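Local coordinates for protein beta-galactosidase (Trichoderma reesei, PDB 3OGS) that probably hydrolyses terminal non-reducing beta-D-galactose residues in beta-D-galactosides, as a member of glycosyl hydrolase family 35, at residues A[71-76]-A[107-112]; A[120-125]-A[333-338]; A[892-897]-A[949-954]. All coordinates share one frame; numbering follows the deposited sequence.

Interaction 1 (A[71-76]-A[107-112]). With IPT (1-methylethyl 1-thio-beta-D-galactopyranoside), chain E.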
loop_
_atom_site.group_PDB
_atom_site.type_symbol
_atom_site.label_atom_id
_atom_site.label_comp_id
_atom_site.label_asym_id
_atom_site.label_seq_id
_atom_site.Cartn_x
_atom_site.Cartn_y
_atom_site.Cartn_z
ATOM N N ASN A 71 12.229 1.832 10.649
ATOM C CA ASN A 71 12.916 3.184 10.586
ATOM C C ASN A 71 12.769 3.974 9.245
ATOM O O ASN A 71 13.243 5.167 9.113
ATOM C CB ASN A 71 14.412 2.996 10.938
ATOM C CG ASN A 71 15.037 1.765 10.175
ATOM O OD1 ASN A 71 14.783 1.542 8.961
ATOM N ND2 ASN A 71 15.931 1.062 10.846
ATOM N N THR A 72 12.145 3.322 8.240
ATOM C CA THR A 72 12.107 3.801 6.817
ATOM C C THR A 72 10.719 3.526 6.189
ATOM O O THR A 72 10.044 2.504 6.519
ATOM C CB THR A 72 13.267 3.139 6.006
ATOM O OG1 THR A 72 14.548 3.373 6.664
ATOM C CG2 THR A 72 13.345 3.586 4.515
ATOM N N VAL A 73 10.318 4.409 5.258
ATOM C CA VAL A 73 9.197 4.214 4.330
ATOM C C VAL A 73 9.699 4.404 2.847
ATOM O O VAL A 73 10.608 5.271 2.600
ATOM C CB VAL A 73 8.107 5.278 4.670
ATOM C CG1 VAL A 73 7.179 5.473 3.438
ATOM C CG2 VAL A 73 7.284 4.751 5.903
ATOM N N SER A 74 9.236 3.518 1.930
ATOM C CA SER A 74 9.569 3.560 0.457
ATOM C C SER A 74 8.354 4.087 -0.230
ATOM O O SER A 74 7.229 3.703 0.204
ATOM C CB SER A 74 9.866 2.102 0.022
ATOM O OG SER A 74 10.036 2.069 -1.397
ATOM N N PHE A 75 8.499 4.955 -1.282
ATOM C CA PHE A 75 7.334 5.573 -1.946
ATOM C C PHE A 75 7.566 5.741 -3.472
ATOM O O PHE A 75 8.698 6.119 -3.890
ATOM C CB PHE A 75 6.894 6.975 -1.315
ATOM C CG PHE A 75 7.868 8.137 -1.528
ATOM C CD1 PHE A 75 9.042 8.333 -0.742
ATOM C CD2 PHE A 75 7.637 9.053 -2.621
ATOM C CE1 PHE A 75 9.912 9.467 -0.978
ATOM C CE2 PHE A 75 8.478 10.181 -2.869
ATOM C CZ PHE A 75 9.679 10.341 -2.095
ATOM N N TYR A 76 6.505 5.510 -4.265
ATOM C CA TYR A 76 6.457 5.925 -5.710
ATOM C C TYR A 76 5.977 7.405 -5.859
ATOM O O TYR A 76 5.214 7.907 -4.969
ATOM C CB TYR A 76 5.515 5.010 -6.588
ATOM C CG TYR A 76 6.092 3.600 -6.918
ATOM C CD1 TYR A 76 7.428 3.439 -7.445
ATOM C CD2 TYR A 76 5.297 2.471 -6.786
ATOM C CE1 TYR A 76 7.910 2.087 -7.822
ATOM C CE2 TYR A 76 5.741 1.161 -7.163
ATOM C CZ TYR A 76 7.065 0.987 -7.657
ATOM O OH TYR A 76 7.471 -0.319 -7.996
ATOM N N ALA A 107 7.769 12.351 12.706
ATOM C CA ALA A 107 7.689 10.958 13.236
ATOM C C ALA A 107 9.025 10.285 13.526
ATOM O O ALA A 107 9.027 9.209 14.151
ATOM C CB ALA A 107 6.924 10.088 12.255
ATOM N N GLY A 108 10.134 10.903 13.068
ATOM C CA GLY A 108 11.518 10.345 13.035
ATOM C C GLY A 108 11.633 9.071 12.104
ATOM O O GLY A 108 12.143 8.041 12.530
ATOM N N ILE A 109 11.226 9.210 10.832
ATOM C CA ILE A 109 11.302 8.141 9.755
ATOM C C ILE A 109 12.104 8.643 8.570
ATOM O O ILE A 109 11.991 9.864 8.214
ATOM C CB ILE A 109 9.815 7.837 9.240
ATOM C CG1 ILE A 109 9.035 7.076 10.389
ATOM C CG2 ILE A 109 9.757 7.083 7.833
ATOM C CD1 ILE A 109 9.506 5.572 10.671
ATOM N N TYR A 110 12.957 7.778 8.010
ATOM C CA TYR A 110 13.784 8.094 6.776
ATOM C C TYR A 110 13.064 7.605 5.521
ATOM O O TYR A 110 12.155 6.786 5.673
ATOM C CB TYR A 110 15.221 7.521 6.819
ATOM C CG TYR A 110 16.085 8.189 7.848
ATOM C CD1 TYR A 110 16.411 9.551 7.734
ATOM C CD2 TYR A 110 16.574 7.485 8.960
ATOM C CE1 TYR A 110 17.269 10.193 8.689
ATOM C CE2 TYR A 110 17.425 8.114 9.915
ATOM C CZ TYR A 110 17.745 9.469 9.784
ATOM O OH TYR A 110 18.591 10.108 10.725
ATOM N N LEU A 111 13.425 8.098 4.300
ATOM C CA LEU A 111 12.707 7.696 3.057
ATOM C C LEU A 111 13.570 7.165 1.892
ATOM O O LEU A 111 14.752 7.641 1.669
ATOM C CB LEU A 111 11.993 8.964 2.527
ATOM C CG LEU A 111 10.833 9.544 3.412
ATOM C CD1 LEU A 111 10.297 10.939 2.827
ATOM C CD2 LEU A 111 9.688 8.534 3.727
ATOM N N LEU A 112 13.034 6.116 1.188
ATOM C CA LEU A 112 13.567 5.643 -0.122
ATOM C C LEU A 112 12.677 6.186 -1.239
ATOM O O LEU A 112 11.414 5.792 -1.329
ATOM C CB LEU A 112 13.648 4.051 -0.111
ATOM C CG LEU A 112 13.631 3.355 -1.494
ATOM C CD1 LEU A 112 14.740 3.827 -2.531
ATOM C CD2 LEU A 112 13.759 1.762 -1.283
HETATM C C1 IPT E . 6.515 -5.572 -8.980
HETATM C C2 IPT E . 6.462 -4.087 -9.431
HETATM O O2 IPT E . 7.780 -3.493 -9.238
HETATM C C3 IPT E . 5.530 -3.258 -8.537
HETATM O O3 IPT E . 5.401 -1.914 -9.045
HETATM C C4 IPT E . 4.105 -3.883 -8.397
HETATM O O4 IPT E . 3.535 -3.858 -9.750
HETATM C C5 IPT E . 4.275 -5.376 -7.874
HETATM O O5 IPT E . 5.171 -6.032 -8.819
HETATM C C6 IPT E . 2.932 -6.146 -7.746
HETATM O O6 IPT E . 2.004 -5.524 -6.819
HETATM S S1 IPT E . 7.301 -6.510 -10.300
HETATM C "C1'" IPT E . 7.308 -8.051 -9.373
HETATM C "C2'" IPT E . 6.366 -9.199 -9.806
HETATM C "C3'" IPT E . 8.713 -8.584 -9.270
HETATM O O HOH W 1 14.279 6.136 11.891
#
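V73 has CG1 anti to its backbone N (chi1 159°), which sets CG2 beside that N and turns it toward I109, CG2 to CG2 of I109 at 3.9 Å. L111 carries CG anti to its carbonyl carbon (chi1 -66°). CD2 of L111 lies 3.7 Å from CB of V73, the two side chains side by side and pointing the same way. F75 crosses L111 at about a right angle, with CE1 of F75 4.1 Å from CD1 of L111.

The backbones pair as parallel strands. V73 N donates to Y110 O (3.0 Å), and V73 O accepts from L112 N (2.9 Å). Y110 N to N71 O and F75 N to L112 O extend the ladder at its two ends. One water donates to both N71 O and G108 O; G108 has the positive phi of the Schellman motif that ends helix 98-107. At the far end, the Y76 hydroxyl accepts from O3 of the bound thiogalactoside at 2.8 Å and also bonds N179.

This is neighbouring-strand pairing in a TIM barrel. S74 OG bonds E46 on the barrel strand 38-46. V73 packs on F62 and I65 of helix 58-66, while F75 meets F100 of helix 98-107 edge to face.

Interaction 2 (A[120-125]-A[333-338]). With IPT (1-methylethyl 1-thio-beta-D-galactopyranoside), chain E.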
loop_
_atom_site.group_PDB
_atom_site.type_symbol
_atom_site.label_atom_id
_atom_site.label_comp_id
_atom_site.label_asym_id
_atom_site.label_seq_id
_atom_site.Cartn_x
_atom_site.Cartn_y
_atom_site.Cartn_z
ATOM N N ASN A 120 5.174 1.023 -12.808
ATOM C CA ASN A 120 4.246 -0.186 -12.871
ATOM C C ASN A 120 3.125 0.051 -11.771
ATOM O O ASN A 120 2.224 0.823 -12.047
ATOM C CB ASN A 120 5.053 -1.554 -12.753
ATOM C CG ASN A 120 4.329 -2.742 -13.386
ATOM O OD1 ASN A 120 4.092 -2.712 -14.624
ATOM N ND2 ASN A 120 3.983 -3.789 -12.600
ATOM N N ALA A 121 3.220 -0.538 -10.552
ATOM C CA ALA A 121 2.393 -0.136 -9.351
ATOM C C ALA A 121 0.885 -0.342 -9.435
ATOM O O ALA A 121 0.144 0.102 -8.517
ATOM C CB ALA A 121 2.689 1.396 -8.971
ATOM N N GLU A 122 0.442 -1.128 -10.440
ATOM C CA GLU A 122 -1.000 -1.258 -10.701
ATOM C C GLU A 122 -1.715 0.098 -10.871
ATOM O O GLU A 122 -2.903 0.228 -10.544
ATOM C CB GLU A 122 -1.698 -2.153 -9.596
ATOM C CG GLU A 122 -1.294 -3.740 -9.699
ATOM C CD GLU A 122 0.151 -4.030 -9.186
ATOM O OE1 GLU A 122 0.373 -3.737 -7.988
ATOM O OE2 GLU A 122 1.034 -4.533 -9.968
ATOM N N VAL A 123 -1.024 1.091 -11.387
ATOM C CA VAL A 123 -1.666 2.424 -11.670
ATOM C C VAL A 123 -1.835 2.542 -13.196
ATOM O O VAL A 123 -1.122 1.832 -13.973
ATOM C CB VAL A 123 -0.805 3.664 -11.140
ATOM C CG1 VAL A 123 -0.536 3.559 -9.548
ATOM C CG2 VAL A 123 0.571 3.902 -11.930
ATOM N N SER A 124 -2.755 3.423 -13.642
ATOM C CA SER A 124 -2.956 3.661 -15.112
ATOM C C SER A 124 -1.617 3.979 -15.854
ATOM O O SER A 124 -0.885 4.875 -15.440
ATOM C CB SER A 124 -3.964 4.851 -15.326
ATOM O OG SER A 124 -4.261 4.972 -16.728
ATOM N N GLY A 125 -1.359 3.297 -16.990
ATOM C CA GLY A 125 -0.147 3.427 -17.822
ATOM C C GLY A 125 1.156 2.964 -17.188
ATOM O O GLY A 125 2.237 3.225 -17.746
ATOM N N LEU A 333 -7.167 6.744 -10.927
ATOM C CA LEU A 333 -5.738 6.691 -11.075
ATOM C C LEU A 333 -5.228 5.210 -11.348
ATOM O O LEU A 333 -4.032 5.033 -11.732
ATOM C CB LEU A 333 -5.037 7.375 -9.837
ATOM C CG LEU A 333 -5.060 6.580 -8.511
ATOM C CD1 LEU A 333 -3.901 5.611 -8.281
ATOM C CD2 LEU A 333 -4.974 7.647 -7.335
ATOM N N GLY A 334 -6.079 4.200 -11.113
ATOM C CA GLY A 334 -5.691 2.712 -11.248
ATOM C C GLY A 334 -5.638 2.139 -12.680
ATOM O O GLY A 334 -6.199 2.755 -13.623
ATOM N N HIS A 335 -4.998 0.946 -12.884
ATOM C CA HIS A 335 -4.967 0.275 -14.225
ATOM C C HIS A 335 -6.200 -0.732 -14.365
ATOM O O HIS A 335 -6.866 -1.013 -13.372
ATOM C CB HIS A 335 -3.601 -0.493 -14.436
ATOM C CG HIS A 335 -3.506 -1.824 -13.721
ATOM N ND1 HIS A 335 -2.877 -2.907 -14.285
ATOM C CD2 HIS A 335 -3.933 -2.227 -12.486
ATOM C CE1 HIS A 335 -2.902 -3.932 -13.436
ATOM N NE2 HIS A 335 -3.547 -3.547 -12.328
ATOM N N PRO A 336 -6.495 -1.251 -15.581
ATOM C CA PRO A 336 -7.702 -2.202 -15.817
ATOM C C PRO A 336 -7.536 -3.521 -15.078
ATOM O O PRO A 336 -8.531 -4.247 -14.853
ATOM C CB PRO A 336 -7.649 -2.492 -17.375
ATOM C CG PRO A 336 -6.911 -1.202 -17.880
ATOM C CD PRO A 336 -5.817 -0.832 -16.840
ATOM N N GLY A 337 -6.293 -3.868 -14.744
ATOM C CA GLY A 337 -6.091 -5.133 -14.026
ATOM C C GLY A 337 -6.425 -5.160 -12.492
ATOM O O GLY A 337 -6.195 -6.208 -11.819
ATOM N N GLY A 338 -6.853 -4.021 -11.921
ATOM C CA GLY A 338 -7.405 -3.885 -10.528
ATOM C C GLY A 338 -8.709 -3.013 -10.514
ATOM O O GLY A 338 -9.163 -2.554 -11.614
HETATM C C1 IPT E . 6.515 -5.572 -8.980
HETATM C C2 IPT E . 6.462 -4.087 -9.431
HETATM O O2 IPT E . 7.780 -3.493 -9.238
HETATM C C3 IPT E . 5.530 -3.258 -8.537
HETATM O O3 IPT E . 5.401 -1.914 -9.045
HETATM C C4 IPT E . 4.105 -3.883 -8.397
HETATM O O4 IPT E . 3.535 -3.858 -9.750
HETATM C C5 IPT E . 4.275 -5.376 -7.874
HETATM O O5 IPT E . 5.171 -6.032 -8.819
HETATM C C6 IPT E . 2.932 -6.146 -7.746
HETATM O O6 IPT E . 2.004 -5.524 -6.819
HETATM S S1 IPT E . 7.301 -6.510 -10.300
HETATM C "C1'" IPT E . 7.308 -8.051 -9.373
HETATM C "C2'" IPT E . 6.366 -9.199 -9.806
HETATM C "C3'" IPT E . 8.713 -8.584 -9.270
#
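L333 meets V123 and S124 first. Its carbonyl O accepts from S124 N at 2.8 Å, in a nearly straight bond (169° at the hydrogen) that arrives tilted from the carbonyl plane. Its side chain takes CD1 obliquely across CG1 of V123.

G334 brings its backbone alongside V123, and the two form a single bridge. G334 O lies 3.5 Å from CB of S124.

H335 follows and gives the main side-chain contact. Its N donates to E122 O at 3.2 Å, approaching from above the carbonyl plane. CG of H335 sits between its backbone N and carbonyl carbon (chi1 78°), which lays the imidazole against E122. CA of E122 stands over one ring face in a CH-pi contact, 3.8 Å from the ring centroid. CG of E122 comes within 3.5 Å of NE2 of H335. G337 N lies over the opposite face, brought there by the type I turn from H335 to G338.

Bent at chi2, the E122 side chain leaves the ring and sends its carboxylate to the bound thiogalactoside. OE2 accepts from the sugar O4 at 2.6 Å and OE1 from O6 at 2.7 Å; Y342 also bonds OE1. N120 ND2 donates to the same O4, and A121 N to O3. With an alanine in place of E122, the sugar O4 and O6 would probably lose these acceptors and Y342 its partner, while at the H335 ring only the CG contact with NE2 would go.

The two loops follow barrel strands 110-116 and 318-322. A121 and E122 touch Y322 on the latter strand. L787 and E789, from much later in the chain, bond S124 and E122.

Interaction 3 (A[892-897]-A[949-954]); sequences PLHLPA and DYNGDN
Three backbone hydrogen bonds join residues 892-897 to residues 949-954. L893 and G952 form an antiparallel hydrogen-bonded pair. L893 N donates to G952 O at 3.2 Å, nearly straight (172°), while the return bond from G952 N to L893 O is weak and bent. L895 N donates to Y950 O at 2.9 Å.

Apolar contacts gather round Y950. CD1 of L895 lies 4.0 Å from CD2 of the tyrosine ring, the two side chains crossing obliquely. CB of A897 lies 3.9 Å from CB of Y950. CD1 of L893 is more distant, 4.5 Å from CD1 of Y950. L893 and L895 also pack on L904 of strand 900-908, which Y950 touches too.

Side-chain hydrogen bonds fix the shape of 949-954. N954 OD1 accepts from D949 N at 2.7 Å, and N954 ND2 donates to D949 O at 3.0 Å. Both bonds use a lone pair in the carbonyl plane. The one amide thus grips both backbone polar atoms of D949, while OD1 of D949 accepts from N951 N to make an Asx turn. L893 crosses this amide at about a right angle, its CD1 in van der Waals contact with ND2 of N954 at 3.7 Å.

The contact joins the ends of two neighbouring strands in an antiparallel sheet of an all-beta domain. Its chemistry is divided: L893 and Y950 are buried, with the Y950 hydroxyl satisfied by I902 O, and L895 lies partly exposed beside them, while H894 and D953 are exposed. Cohesion therefore rests on backbone bonds and apolar contacts, with no salt bridge between the segments.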
loop_
_atom_site.group_PDB
_atom_site.type_symbol
_atom_site.label_atom_id
_atom_site.label_comp_id
_atom_site.label_asym_id
_atom_site.label_seq_id
_atom_site.Cartn_x
_atom_site.Cartn_y
_atom_site.Cartn_z
ATOM N N PRO A 892 -25.201 16.263 6.284
ATOM C CA PRO A 892 -24.658 16.870 7.512
ATOM C C PRO A 892 -24.061 15.834 8.467
ATOM O O PRO A 892 -24.701 14.758 8.674
ATOM C CB PRO A 892 -25.932 17.400 8.238
ATOM C CG PRO A 892 -26.915 17.506 7.210
ATOM C CD PRO A 892 -26.673 16.286 6.307
ATOM N N LEU A 893 -22.852 16.091 8.990
ATOM C CA LEU A 893 -22.261 15.184 10.011
ATOM C C LEU A 893 -21.938 16.002 11.246
ATOM O O LEU A 893 -21.467 17.139 11.113
ATOM C CB LEU A 893 -20.969 14.446 9.480
ATOM C CG LEU A 893 -21.268 13.361 8.422
ATOM C CD1 LEU A 893 -19.915 12.802 7.769
ATOM C CD2 LEU A 893 -22.158 12.119 8.917
ATOM N N HIS A 894 -22.133 15.429 12.449
ATOM C CA HIS A 894 -21.747 16.151 13.691
ATOM C C HIS A 894 -21.230 15.102 14.709
ATOM O O HIS A 894 -21.961 14.695 15.606
ATOM C CB HIS A 894 -22.945 17.012 14.217
ATOM C CG HIS A 894 -23.203 18.226 13.349
ATOM N ND1 HIS A 894 -24.168 18.250 12.351
ATOM C CD2 HIS A 894 -22.549 19.412 13.261
ATOM C CE1 HIS A 894 -24.119 19.407 11.712
ATOM N NE2 HIS A 894 -23.128 20.122 12.228
ATOM N N LEU A 895 -20.003 14.615 14.494
ATOM C CA LEU A 895 -19.415 13.499 15.265
ATOM C C LEU A 895 -18.273 13.994 16.149
ATOM O O LEU A 895 -17.659 15.036 15.888
ATOM C CB LEU A 895 -18.912 12.380 14.277
ATOM C CG LEU A 895 -20.020 11.756 13.413
ATOM C CD1 LEU A 895 -19.399 10.948 12.245
ATOM C CD2 LEU A 895 -20.990 10.921 14.286
ATOM N N PRO A 896 -17.960 13.250 17.238
ATOM C CA PRO A 896 -16.935 13.778 18.145
ATOM C C PRO A 896 -15.471 13.496 17.677
ATOM O O PRO A 896 -14.690 12.760 18.367
ATOM C CB PRO A 896 -17.283 13.088 19.483
ATOM C CG PRO A 896 -17.934 11.745 19.070
ATOM C CD PRO A 896 -18.585 11.989 17.716
ATOM N N ALA A 897 -15.107 14.094 16.526
ATOM C CA ALA A 897 -13.810 13.852 15.820
ATOM C C ALA A 897 -12.580 14.353 16.598
ATOM O O ALA A 897 -11.499 13.820 16.447
ATOM C CB ALA A 897 -13.822 14.441 14.386
ATOM N N ASP A 949 -16.206 15.961 5.944
ATOM C CA ASP A 949 -16.184 16.968 7.070
ATOM C C ASP A 949 -17.066 16.440 8.217
ATOM O O ASP A 949 -18.301 16.284 8.047
ATOM C CB ASP A 949 -16.637 18.384 6.542
ATOM C CG ASP A 949 -16.626 19.531 7.646
ATOM O OD1 ASP A 949 -16.477 19.306 8.884
ATOM O OD2 ASP A 949 -16.847 20.734 7.287
ATOM N N TYR A 950 -16.468 16.069 9.358
ATOM C CA TYR A 950 -17.223 15.441 10.479
ATOM C C TYR A 950 -18.007 16.442 11.360
ATOM O O TYR A 950 -18.708 16.040 12.299
ATOM C CB TYR A 950 -16.246 14.572 11.386
ATOM C CG TYR A 950 -15.921 13.163 10.854
ATOM C CD1 TYR A 950 -15.756 12.907 9.446
ATOM C CD2 TYR A 950 -15.661 12.120 11.728
ATOM C CE1 TYR A 950 -15.415 11.554 8.962
ATOM C CE2 TYR A 950 -15.376 10.758 11.258
ATOM C CZ TYR A 950 -15.237 10.534 9.844
ATOM O OH TYR A 950 -14.888 9.265 9.351
ATOM N N ASN A 951 -17.876 17.743 11.082
ATOM C CA ASN A 951 -18.680 18.770 11.800
ATOM C C ASN A 951 -19.156 19.862 10.874
ATOM O O ASN A 951 -18.873 21.063 11.081
ATOM C CB ASN A 951 -17.831 19.299 12.970
ATOM C CG ASN A 951 -17.723 18.251 14.167
ATOM O OD1 ASN A 951 -16.678 17.487 14.350
ATOM N ND2 ASN A 951 -18.842 18.167 14.947
ATOM N N GLY A 952 -19.894 19.486 9.824
ATOM C CA GLY A 952 -20.321 20.483 8.782
ATOM C C GLY A 952 -21.096 19.794 7.672
ATOM O O GLY A 952 -21.374 18.596 7.780
ATOM N N ASP A 953 -21.457 20.517 6.601
ATOM C CA ASP A 953 -22.190 19.867 5.479
ATOM C C ASP A 953 -21.228 19.221 4.444
ATOM O O ASP A 953 -20.126 19.708 4.242
ATOM C CB ASP A 953 -23.129 20.854 4.770
ATOM C CG ASP A 953 -24.205 21.472 5.688
ATOM O OD1 ASP A 953 -24.711 20.810 6.608
ATOM O OD2 ASP A 953 -24.586 22.651 5.428
ATOM N N ASN A 954 -21.641 18.102 3.864
ATOM C CA ASN A 954 -20.935 17.366 2.784
ATOM C C ASN A 954 -21.889 17.196 1.626
ATOM O O ASN A 954 -23.118 17.238 1.822
ATOM C CB ASN A 954 -20.547 15.936 3.288
ATOM C CG ASN A 954 -19.601 15.991 4.470
ATOM O OD1 ASN A 954 -18.357 16.156 4.307
ATOM N ND2 ASN A 954 -20.176 15.915 5.703
#

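From the N terminus, interaction 1 comes first. It closes a loop of 30 residues that includes helices 79-82 and 98-107, and joins two adjacent barrel strands. Interaction 2 opens after it and closes a much longer loop of 207 residues, tying the loop after strand 110-116 to that after strand 318-322. Interaction 3 follows, across 51 residues of a beta domain. The three lie in series; none nests or crosses. Interactions 1 and 2 meet where Y76 CE2 packs on A121 CB at 3.6 Å, and both contribute to the galactoside site. Interaction 3 stands apart, its nearest atoms about 19 Å from either of the others.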